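Local coordinates for UPF0749 protein MT1873 (Mycobacterium tuberculosis, PDB 3GMG) that is of unknown function but belongs to the UPF0749 (DUF881) family and is probably a membrane-associated protein, represented here by its C-terminal portion, at residues 59-64 / 106-111. Residues are numbered along the deposited sequence; the frame is centred on the assembly and turned at random.
Sequences NELRAA and ILAIGD
Leu-61, in the last turn of helix 51-63, lies over Ala-108 of strand 104-109, their CA atoms 7.3 Å apart, the shortest CA-CA distance between residues 59-64 and 106-111. The pair is a compact example of helix-on-sheet packing in an alpha+beta arrangement: the strand is central in a five-stranded antiparallel sheet, hydrogen-bonded to strand 37-43 on one side and 68-72 on the other, and the helix packs on one face. One leucine branch makes the direct contact. CD1 of Leu-61 comes within 3.7 Å of Ile-106 CG2 and 4.1 Å of Ala-108 CB, two groups that rise from the same face of the strand. With CG1 of Ile-106 set beside its backbone N (chi1 -56°), the CG2 methyl is the branch that meets the leucine, and CD1 sits above the pair, with the two methyls about 85° apart as seen from it. Ile-40 and Ile-69 from the flanking strands and Met-119 of helix 112-119 also touch Leu-61, and the two isoleucines touch Ile-106 as well, so this methyl contact is part of a buried apolar cluster between helix and sheet.

Beyond the ends of helix and strand the link is made by water. Asp-111 is the N-cap of helix 112-119, and its OD2 is hydrogen-bonded to OG1 of Thr-114. No direct hydrogen bond joins the two segments; instead a single water donates to Ala-64 O at 2.7 Å and accepts from Asp-111 N at 2.9 Å.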
loop_
_atom_site.group_PDB
_atom_site.type_symbol
_atom_site.label_atom_id
_atom_site.label_comp_id
_atom_site.label_asym_id
_atom_site.label_seq_id
_atom_site.Cartn_x
_atom_site.Cartn_y
_atom_site.Cartn_z
ATOM N N ASN A 59 6.485 -3.357 -8.570
ATOM C CA ASN A 59 7.396 -2.748 -7.600
ATOM C C ASN A 59 8.620 -2.137 -8.262
ATOM O O ASN A 59 9.134 -1.107 -7.807
ATOM C CB ASN A 59 7.807 -3.774 -6.538
ATOM C CG ASN A 59 6.710 -4.018 -5.515
ATOM O OD1 ASN A 59 5.912 -3.118 -5.239
ATOM N ND2 ASN A 59 6.678 -5.212 -4.937
ATOM N N GLU A 60 9.103 -2.732 -9.348
ATOM C CA GLU A 60 10.196 -2.142 -10.115
ATOM C C GLU A 60 9.765 -0.799 -10.720
ATOM O O GLU A 60 10.503 0.182 -10.691
ATOM C CB GLU A 60 10.702 -3.097 -11.209
ATOM C CG GLU A 60 11.485 -4.257 -10.619
ATOM C CD GLU A 60 11.726 -5.385 -11.586
ATOM O OE1 GLU A 60 11.761 -5.136 -12.808
ATOM O OE2 GLU A 60 11.865 -6.534 -11.105
ATOM N N LEU A 61 8.560 -0.746 -11.276
ATOM C CA LEU A 61 8.052 0.486 -11.862
ATOM C C LEU A 61 7.856 1.565 -10.794
ATOM O O LEU A 61 8.184 2.725 -11.025
ATOM C CB LEU A 61 6.743 0.241 -12.637
ATOM C CG LEU A 61 6.896 -0.609 -13.906
ATOM C CD1 LEU A 61 5.497 -1.033 -14.386
ATOM C CD2 LEU A 61 7.676 0.143 -14.980
ATOM N N ARG A 62 7.318 1.168 -9.647
ATOM C CA ARG A 62 7.193 2.097 -8.519
ATOM C C ARG A 62 8.545 2.617 -8.089
ATOM O O ARG A 62 8.693 3.829 -7.840
ATOM C CB ARG A 62 6.537 1.419 -7.341
ATOM C CG ARG A 62 5.107 1.181 -7.515
ATOM C CD ARG A 62 4.605 0.365 -6.356
ATOM N NE ARG A 62 3.159 0.258 -6.347
ATOM C CZ ARG A 62 2.471 -0.725 -5.778
ATOM N NH1 ARG A 62 3.090 -1.734 -5.175
ATOM N NH2 ARG A 62 1.150 -0.706 -5.832
ATOM N N ALA A 63 9.538 1.726 -8.010
ATOM C CA ALA A 63 10.902 2.123 -7.628
ATOM C C ALA A 63 11.364 3.254 -8.533
ATOM O O ALA A 63 11.800 4.299 -8.041
ATOM C CB ALA A 63 11.888 0.930 -7.673
ATOM N N ALA A 64 11.145 3.086 -9.849
ATOM C CA ALA A 64 11.607 3.988 -10.884
ATOM C C ALA A 64 10.774 5.264 -11.019
ATOM O O ALA A 64 10.975 6.029 -11.972
ATOM C CB ALA A 64 11.616 3.246 -12.241
ATOM N N ILE A 106 1.399 -3.674 -19.608
ATOM C CA ILE A 106 1.465 -2.815 -18.431
ATOM C C ILE A 106 1.815 -1.420 -18.895
ATOM O O ILE A 106 2.808 -1.239 -19.588
ATOM C CB ILE A 106 2.481 -3.307 -17.383
ATOM C CG1 ILE A 106 2.159 -4.756 -16.964
ATOM C CG2 ILE A 106 2.492 -2.374 -16.176
ATOM C CD1 ILE A 106 2.938 -5.813 -17.735
ATOM N N LEU A 107 0.991 -0.455 -18.521
ATOM C CA LEU A 107 1.197 0.961 -18.862
ATOM C C LEU A 107 1.651 1.672 -17.612
ATOM O O LEU A 107 1.087 1.479 -16.548
ATOM C CB LEU A 107 -0.097 1.592 -19.349
ATOM C CG LEU A 107 -0.810 0.890 -20.503
ATOM C CD1 LEU A 107 -2.182 1.487 -20.717
ATOM C CD2 LEU A 107 0.003 1.068 -21.778
ATOM N N ALA A 108 2.692 2.474 -17.720
ATOM C CA ALA A 108 3.199 3.237 -16.570
ATOM C C ALA A 108 3.607 4.629 -17.018
ATOM O O ALA A 108 4.266 4.786 -18.042
ATOM C CB ALA A 108 4.355 2.559 -15.942
ATOM N N ILE A 109 3.207 5.619 -16.240
ATOM C CA ILE A 109 3.536 7.021 -16.488
ATOM C C ILE A 109 4.683 7.419 -15.585
ATOM O O ILE A 109 4.622 7.205 -14.371
ATOM C CB ILE A 109 2.326 7.925 -16.278
ATOM C CG1 ILE A 109 1.267 7.688 -17.373
ATOM C CG2 ILE A 109 2.737 9.416 -16.291
ATOM C CD1 ILE A 109 -0.096 8.280 -17.086
ATOM N N GLY A 110 5.730 7.964 -16.179
ATOM C CA GLY A 110 6.956 8.352 -15.457
ATOM C C GLY A 110 8.042 8.709 -16.447
ATOM O O GLY A 110 7.771 8.809 -17.641
ATOM N N ASP A 111 9.284 8.885 -15.989
ATOM C CA ASP A 111 10.394 9.159 -16.907
ATOM C C ASP A 111 10.693 7.902 -17.735
ATOM O O ASP A 111 11.142 6.888 -17.193
ATOM C CB ASP A 111 11.655 9.607 -16.160
ATOM C CG ASP A 111 12.780 9.907 -17.096
ATOM O OD1 ASP A 111 12.593 10.812 -17.933
ATOM O OD2 ASP A 111 13.814 9.201 -17.044
HETATM O O HOH W 1 9.945 8.222 -13.262
#